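Side-chain contacts in transcriptional activator, putative (Pyrococcus furiosus, PDB 1RTW), which is a putative transcriptional activator with the all-helical fold of the TenA/Thi-4/PqqC family: residues L51-L56 against S111-G116; D63-F68 against E169-S174. One frame throughout, in Å; residues are numbered along the deposited sequence.

Interaction 1: L51-L56 against S111-G116; sequences LRFMAL and SVASLG
Ala113 reaches with its single methyl between Phe53 and Leu56, three residues apart on the neighbouring helix. Its CB lies 3.6 Å from CD1 of the Phe53 ring and also 3.6 Å from CB of Leu56. The ring is set obliquely to this methyl. Leu56 adds a second touch farther out along its side chain, where CD1 comes 3.8 Å from OG of Ser114, a van der Waals contact. That hydroxyl is bonded to Leu110 O, one turn back on its own helix, so the oxygen that touches the leucine methyl already has a polar partner. For Phe53, CG stands anti to the backbone N (chi1 160°), which brings CD1 and CE1 over to Ala113. With only a methyl at the centre, the two short helical segments run nearly parallel, their axes 8.9 Å apart at closest and 17° apart in direction. Beyond the apolar layer, one water donates to both Leu56 O and Ala113 O, at 3.0 Å each, and Lys60 NZ also bonds Ala113 O. Around them, Ala124, Leu125 and Glu128 of helix 118-142 pack on Phe53, and Ala59 of the second subunit on Leu56. No direct hydrogen bond joins the two segments; cohesion here is methyl and ring packing, with polar linkage left to the shared water and to Lys60 at the end of helix 33-60.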
ATOM      1  N   LEU B  51       7.276 -13.693  -3.736  1.00 11.54           N
ATOM      2  CA  LEU B  51       7.628 -12.879  -4.887  1.00 11.19           C
ATOM      3  C   LEU B  51       6.917 -11.522  -4.761  1.00  9.99           C
ATOM      4  O   LEU B  51       7.512 -10.481  -5.002  1.00  8.60           O
ATOM      5  CB  LEU B  51       7.170 -13.588  -6.160  1.00 12.79           C
ATOM      6  CG  LEU B  51       8.183 -14.117  -7.177  1.00 15.39           C
ATOM      7  CD1 LEU B  51       9.509 -14.387  -6.554  1.00 14.13           C
ATOM      8  CD2 LEU B  51       7.610 -15.361  -7.825  1.00 16.34           C
ATOM      9  N   ARG B  52       5.635 -11.565  -4.407  1.00  8.76           N
ATOM     10  CA  ARG B  52       4.820 -10.370  -4.214  1.00 10.02           C
ATOM     11  C   ARG B  52       5.401  -9.541  -3.070  1.00  9.97           C
ATOM     12  O   ARG B  52       5.408  -8.315  -3.117  1.00 10.80           O
ATOM     13  CB  ARG B  52       3.376 -10.765  -3.866  1.00 11.15           C
ATOM     14  CG  ARG B  52       2.614 -11.420  -4.992  1.00 11.98           C
ATOM     15  CD  ARG B  52       1.124 -11.462  -4.713  1.00 17.48           C
ATOM     16  NE  ARG B  52       0.371 -11.898  -5.889  1.00 21.29           N
ATOM     17  CZ  ARG B  52      -0.023 -13.151  -6.095  1.00 22.68           C
ATOM     18  NH1 ARG B  52       0.265 -14.083  -5.198  1.00 27.14           N
ATOM     19  NH2 ARG B  52      -0.698 -13.483  -7.192  1.00 15.57           N
ATOM     20  N   PHE B  53       5.877 -10.230  -2.039  1.00  9.39           N
ATOM     21  CA  PHE B  53       6.476  -9.601  -0.863  1.00 10.65           C
ATOM     22  C   PHE B  53       7.725  -8.815  -1.270  1.00 11.58           C
ATOM     23  O   PHE B  53       7.949  -7.696  -0.817  1.00 10.92           O
ATOM     24  CB  PHE B  53       6.831 -10.692   0.152  1.00  9.45           C
ATOM     25  CG  PHE B  53       7.851 -10.282   1.167  1.00 11.23           C
ATOM     26  CD1 PHE B  53       7.481  -9.513   2.269  1.00  9.72           C
ATOM     27  CD2 PHE B  53       9.171 -10.713   1.056  1.00  8.58           C
ATOM     28  CE1 PHE B  53       8.403  -9.181   3.248  1.00 10.05           C
ATOM     29  CE2 PHE B  53      10.107 -10.383   2.036  1.00 10.55           C
ATOM     30  CZ  PHE B  53       9.717  -9.611   3.141  1.00  9.21           C
HETATM   31  N   MSE B  54       8.537  -9.428  -2.123  1.00 13.12           N
HETATM   32  CA  MSE B  54       9.752  -8.811  -2.625  1.00 11.73           C
HETATM   33  C   MSE B  54       9.442  -7.630  -3.535  1.00  9.55           C
HETATM   34  O   MSE B  54      10.204  -6.669  -3.594  1.00 11.42           O
HETATM   35  CB  MSE B  54      10.575  -9.837  -3.405  1.00 15.29           C
HETATM   36  CG  MSE B  54      11.114 -10.981  -2.584  1.00 18.55           C
HETATM   37 SE   MSE B  54      11.852 -12.347  -3.721  1.00 28.79          SE
HETATM   38  CE  MSE B  54      13.490 -11.430  -4.182  1.00 18.16           C
ATOM     39  N   ALA B  55       8.337  -7.716  -4.265  1.00  8.05           N
ATOM     40  CA  ALA B  55       7.952  -6.650  -5.169  1.00  6.26           C
ATOM     41  C   ALA B  55       7.489  -5.440  -4.338  1.00  5.68           C
ATOM     42  O   ALA B  55       7.734  -4.296  -4.682  1.00  5.19           O
ATOM     43  CB  ALA B  55       6.868  -7.144  -6.110  1.00  1.80           C
ATOM     44  N   LEU B  56       6.840  -5.706  -3.215  1.00  9.62           N
ATOM     45  CA  LEU B  56       6.402  -4.639  -2.339  1.00  9.93           C
ATOM     46  C   LEU B  56       7.620  -3.918  -1.771  1.00 11.63           C
ATOM     47  O   LEU B  56       7.631  -2.690  -1.686  1.00 13.90           O
ATOM     48  CB  LEU B  56       5.546  -5.210  -1.231  1.00 10.77           C
ATOM     49  CG  LEU B  56       4.140  -5.514  -1.728  1.00 12.88           C
ATOM     50  CD1 LEU B  56       3.365  -6.223  -0.647  1.00 13.30           C
ATOM     51  CD2 LEU B  56       3.446  -4.229  -2.114  1.00 12.50           C
ATOM     52  N   SER B 111       1.925  -7.935   5.243  1.00 16.01           N
ATOM     53  CA  SER B 111       1.626  -6.830   6.161  1.00 17.37           C
ATOM     54  C   SER B 111       2.897  -6.080   6.506  1.00 15.93           C
ATOM     55  O   SER B 111       2.895  -4.855   6.578  1.00 14.47           O
ATOM     56  CB  SER B 111       0.948  -7.320   7.437  1.00 18.53           C
ATOM     57  OG  SER B 111      -0.373  -7.726   7.146  1.00 25.73           O
ATOM     58  N   VAL B 112       3.986  -6.816   6.723  1.00 15.33           N
ATOM     59  CA  VAL B 112       5.258  -6.174   7.021  1.00 16.21           C
ATOM     60  C   VAL B 112       5.757  -5.358   5.825  1.00 16.76           C
ATOM     61  O   VAL B 112       6.273  -4.251   5.985  1.00 18.08           O
ATOM     62  CB  VAL B 112       6.323  -7.195   7.416  1.00 16.98           C
ATOM     63  CG1 VAL B 112       7.685  -6.532   7.508  1.00 14.70           C
ATOM     64  CG2 VAL B 112       5.958  -7.827   8.749  1.00 17.54           C
ATOM     65  N   ALA B 113       5.585  -5.898   4.627  1.00 15.78           N
ATOM     66  CA  ALA B 113       6.039  -5.211   3.431  1.00 16.16           C
ATOM     67  C   ALA B 113       5.191  -3.977   3.126  1.00 15.40           C
ATOM     68  O   ALA B 113       5.704  -2.978   2.642  1.00 14.49           O
ATOM     69  CB  ALA B 113       6.043  -6.166   2.245  1.00 16.58           C
ATOM     70  N   SER B 114       3.903  -4.044   3.436  1.00 15.01           N
ATOM     71  CA  SER B 114       2.988  -2.935   3.183  1.00 16.97           C
ATOM     72  C   SER B 114       2.976  -1.813   4.218  1.00 16.93           C
ATOM     73  O   SER B 114       2.921  -0.638   3.858  1.00 18.89           O
ATOM     74  CB  SER B 114       1.556  -3.454   3.050  1.00 15.23           C
ATOM     75  OG  SER B 114       1.411  -4.275   1.909  1.00 24.85           O
ATOM     76  N   LEU B 115       2.981  -2.183   5.493  1.00 16.73           N
ATOM     77  CA  LEU B 115       2.885  -1.218   6.578  1.00 19.11           C
ATOM     78  C   LEU B 115       4.140  -1.038   7.419  1.00 19.57           C
ATOM     79  O   LEU B 115       4.227  -0.108   8.218  1.00 21.42           O
ATOM     80  CB  LEU B 115       1.708  -1.609   7.487  1.00 19.05           C
ATOM     81  CG  LEU B 115       0.403  -1.965   6.751  1.00 22.10           C
ATOM     82  CD1 LEU B 115      -0.660  -2.422   7.747  1.00 23.87           C
ATOM     83  CD2 LEU B 115      -0.117  -0.785   5.940  1.00 18.30           C
ATOM     84  N   GLY B 116       5.105  -1.932   7.264  1.00 19.94           N
ATOM     85  CA  GLY B 116       6.319  -1.806   8.048  1.00 19.63           C
ATOM     86  C   GLY B 116       7.334  -0.901   7.399  1.00 18.79           C
ATOM     87  O   GLY B 116       7.097  -0.369   6.321  1.00 18.12           O
TER
HETATM   88  O   HOH W   1       5.335  -1.738  -0.071  1.00 35.60           O

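Interaction 2: D63-F68 against E169-S174; sequences DDLLPF and EKILNS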
ATOM      1  N   ASP B  63      17.107   3.919  -4.612  1.00 24.82           N
ATOM      2  CA  ASP B  63      17.530   3.809  -6.013  1.00 26.67           C
ATOM      3  C   ASP B  63      18.639   2.799  -6.281  1.00 27.34           C
ATOM      4  O   ASP B  63      18.564   2.059  -7.257  1.00 28.52           O
ATOM      5  CB  ASP B  63      17.988   5.164  -6.567  1.00 27.54           C
ATOM      6  CG  ASP B  63      16.835   6.079  -6.921  1.00 30.19           C
ATOM      7  OD1 ASP B  63      15.675   5.617  -6.988  1.00 29.69           O
ATOM      8  OD2 ASP B  63      17.098   7.278  -7.138  1.00 33.47           O
ATOM      9  N   ASP B  64      19.667   2.774  -5.430  1.00 28.71           N
ATOM     10  CA  ASP B  64      20.801   1.864  -5.623  1.00 28.31           C
ATOM     11  C   ASP B  64      20.522   0.367  -5.435  1.00 28.57           C
ATOM     12  O   ASP B  64      21.395  -0.472  -5.666  1.00 28.39           O
ATOM     13  CB  ASP B  64      22.016   2.315  -4.782  1.00 30.35           C
ATOM     14  CG  ASP B  64      21.795   2.200  -3.271  1.00 32.39           C
ATOM     15  OD1 ASP B  64      20.687   1.832  -2.824  1.00 31.70           O
ATOM     16  OD2 ASP B  64      22.758   2.480  -2.523  1.00 34.21           O
ATOM     17  N   LEU B  65      19.295   0.041  -5.042  1.00 28.06           N
ATOM     18  CA  LEU B  65      18.886  -1.340  -4.825  1.00 26.99           C
ATOM     19  C   LEU B  65      17.923  -1.851  -5.899  1.00 25.90           C
ATOM     20  O   LEU B  65      17.637  -3.049  -5.963  1.00 24.43           O
ATOM     21  CB  LEU B  65      18.243  -1.475  -3.445  1.00 29.99           C
ATOM     22  CG  LEU B  65      19.086  -2.050  -2.305  1.00 32.23           C
ATOM     23  CD1 LEU B  65      20.578  -1.777  -2.478  1.00 32.45           C
ATOM     24  CD2 LEU B  65      18.580  -1.492  -1.006  1.00 30.66           C
ATOM     25  N   LEU B  66      17.445  -0.950  -6.757  1.00 23.74           N
ATOM     26  CA  LEU B  66      16.527  -1.341  -7.818  1.00 22.57           C
ATOM     27  C   LEU B  66      17.057  -2.488  -8.676  1.00 21.75           C
ATOM     28  O   LEU B  66      16.326  -3.438  -8.938  1.00 22.30           O
ATOM     29  CB  LEU B  66      16.125  -0.137  -8.674  1.00 20.22           C
ATOM     30  CG  LEU B  66      15.338   0.906  -7.871  1.00 21.95           C
ATOM     31  CD1 LEU B  66      14.961   2.090  -8.743  1.00 20.82           C
ATOM     32  CD2 LEU B  66      14.091   0.276  -7.279  1.00 19.33           C
ATOM     33  N   PRO B  67      18.340  -2.432  -9.097  1.00 23.48           N
ATOM     34  CA  PRO B  67      18.913  -3.508  -9.921  1.00 23.13           C
ATOM     35  C   PRO B  67      18.927  -4.846  -9.162  1.00 22.25           C
ATOM     36  O   PRO B  67      18.636  -5.896  -9.735  1.00 22.18           O
ATOM     37  CB  PRO B  67      20.344  -3.012 -10.187  1.00 24.63           C
ATOM     38  CG  PRO B  67      20.204  -1.526 -10.152  1.00 24.66           C
ATOM     39  CD  PRO B  67      19.315  -1.332  -8.945  1.00 23.93           C
ATOM     40  N   PHE B  68      19.266  -4.794  -7.875  1.00 19.69           N
ATOM     41  CA  PHE B  68      19.310  -5.988  -7.038  1.00 18.52           C
ATOM     42  C   PHE B  68      17.932  -6.640  -6.974  1.00 16.74           C
ATOM     43  O   PHE B  68      17.795  -7.849  -7.164  1.00 15.57           O
ATOM     44  CB  PHE B  68      19.803  -5.630  -5.626  1.00 19.10           C
ATOM     45  CG  PHE B  68      19.411  -6.628  -4.568  1.00 18.62           C
ATOM     46  CD1 PHE B  68      20.100  -7.826  -4.431  1.00 17.19           C
ATOM     47  CD2 PHE B  68      18.332  -6.377  -3.727  1.00 19.35           C
ATOM     48  CE1 PHE B  68      19.723  -8.761  -3.479  1.00 16.19           C
ATOM     49  CE2 PHE B  68      17.947  -7.311  -2.771  1.00 20.01           C
ATOM     50  CZ  PHE B  68      18.647  -8.504  -2.651  1.00 21.30           C
ATOM     51  N   GLU B 169      22.601 -10.139   3.019  1.00 25.08           N
ATOM     52  CA  GLU B 169      23.247  -9.928   4.304  1.00 29.72           C
ATOM     53  C   GLU B 169      24.052  -8.629   4.316  1.00 30.13           C
ATOM     54  O   GLU B 169      23.898  -7.799   5.215  1.00 27.27           O
ATOM     55  CB  GLU B 169      24.161 -11.118   4.609  1.00 33.75           C
ATOM     56  CG  GLU B 169      24.796 -11.105   5.980  1.00 39.66           C
ATOM     57  CD  GLU B 169      25.690 -12.313   6.228  1.00 45.66           C
ATOM     58  OE1 GLU B 169      25.276 -13.458   5.917  1.00 46.98           O
ATOM     59  OE2 GLU B 169      26.809 -12.115   6.748  1.00 46.74           O
ATOM     60  N   LYS B 170      24.882  -8.452   3.291  1.00 32.25           N
ATOM     61  CA  LYS B 170      25.726  -7.272   3.162  1.00 34.75           C
ATOM     62  C   LYS B 170      24.890  -5.995   3.073  1.00 34.02           C
ATOM     63  O   LYS B 170      25.244  -4.976   3.677  1.00 35.72           O
ATOM     64  CB  LYS B 170      26.640  -7.411   1.941  1.00 39.50           C
ATOM     65  CG  LYS B 170      27.742  -6.374   1.860  1.00 45.13           C
ATOM     66  CD  LYS B 170      28.658  -6.656   0.681  1.00 52.78           C
ATOM     67  CE  LYS B 170      29.748  -5.595   0.543  1.00 55.87           C
ATOM     68  NZ  LYS B 170      29.185  -4.240   0.278  1.00 58.34           N
ATOM     69  N   ILE B 171      23.779  -6.058   2.336  1.00 30.08           N
ATOM     70  CA  ILE B 171      22.878  -4.916   2.194  1.00 25.00           C
ATOM     71  C   ILE B 171      22.190  -4.605   3.521  1.00 23.44           C
ATOM     72  O   ILE B 171      22.120  -3.441   3.927  1.00 22.42           O
ATOM     73  CB  ILE B 171      21.818  -5.170   1.098  1.00 23.23           C
ATOM     74  CG1 ILE B 171      22.497  -5.221  -0.261  1.00 22.57           C
ATOM     75  CG2 ILE B 171      20.777  -4.067   1.095  1.00 21.93           C
ATOM     76  CD1 ILE B 171      21.593  -5.690  -1.370  1.00 26.48           C
ATOM     77  N   LEU B 172      21.681  -5.645   4.183  1.00 22.66           N
ATOM     78  CA  LEU B 172      21.009  -5.511   5.475  1.00 23.41           C
ATOM     79  C   LEU B 172      21.914  -4.885   6.534  1.00 25.58           C
ATOM     80  O   LEU B 172      21.554  -3.894   7.170  1.00 24.75           O
ATOM     81  CB  LEU B 172      20.552  -6.878   5.985  1.00 21.08           C
ATOM     82  CG  LEU B 172      19.869  -6.883   7.354  1.00 19.44           C
ATOM     83  CD1 LEU B 172      18.549  -6.115   7.274  1.00 16.68           C
ATOM     84  CD2 LEU B 172      19.635  -8.317   7.815  1.00 15.51           C
ATOM     85  N   ASN B 173      23.073  -5.499   6.746  1.00 29.24           N
ATOM     86  CA  ASN B 173      24.032  -5.018   7.733  1.00 31.81           C
ATOM     87  C   ASN B 173      24.351  -3.545   7.555  1.00 31.94           C
ATOM     88  O   ASN B 173      24.477  -2.805   8.526  1.00 31.26           O
ATOM     89  CB  ASN B 173      25.317  -5.836   7.648  1.00 32.13           C
ATOM     90  CG  ASN B 173      25.204  -7.153   8.363  1.00 30.63           C
ATOM     91  OD1 ASN B 173      24.436  -7.285   9.314  1.00 33.32           O
ATOM     92  ND2 ASN B 173      25.987  -8.134   7.930  1.00 31.31           N
ATOM     93  N   SER B 174      24.464  -3.142   6.297  1.00 32.70           N
ATOM     94  CA  SER B 174      24.771  -1.773   5.915  1.00 33.98           C
ATOM     95  C   SER B 174      23.613  -0.794   6.142  1.00 34.28           C
ATOM     96  O   SER B 174      23.846   0.399   6.367  1.00 33.82           O
ATOM     97  CB  SER B 174      25.193  -1.759   4.449  1.00 34.22           C
ATOM     98  OG  SER B 174      25.539  -0.459   4.027  1.00 38.69           O
TER
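Ile171 points from helix 159-176 at Leu65 and Phe68, joining two helices of the TenA-type helical bundle near the start of helix 66-89. At its branched CB the side chain divides. CG2, anti to the backbone N, goes to Leu65 and lies 4.0 Å from CD2 of that residue; the two side chains run antiparallel alongside one another. The other branch leaves through CG1, which stands anti to the carbonyl carbon (chi1 -67°), and extends to CD1, the atom that meets Phe68. This methyl sits over the face of the phenyl ring, in a CH-pi contact with the centroid 3.9 Å away. The isoleucine tip meets the ring head-on from the other helix, and CD1 is nearly equidistant from several ring carbons, as its central position requires. The same methyl is also 4.2 Å from CD1 of Leu65, so one isoleucine tip serves both neighbours. Leu65 belongs to a short 3-10 turn that leads into helix 66-89, and Leu66 N, at the start of the helix, bonds Asp63 O. Farther out, Phe122 of helix 118-142 touches Ile171, while Arg167 and Ile168 pack against Phe68. Hydrogen bonds between the segments are absent; the contact is apolar packing, with the CH-pi touch at its centre. At the ring, Ile171 CD1 stands only 7° off the normal through the centre of Phe68.

In the fold
Interactions 1 and 2 lie in the same helical bundle with centres 16 Å apart and nearest atoms about 6 Å apart, so they do not touch. Consecutive helices 33-60 and 66-89 supply 51-56 and 63-68, while their partners come later in the chain and the two contacts cross in sequence; helix 100-115, which carries 111-116, is the next after 66-89. Helix 118-142 packs on both contacts. The second subunit ties them across an interface: Arg52, on the segment of interaction 1, forms a salt bridge with Asp63 of that subunit, and Asp63, on the segment of interaction 2, with Arg52 and Lys48 of that subunit.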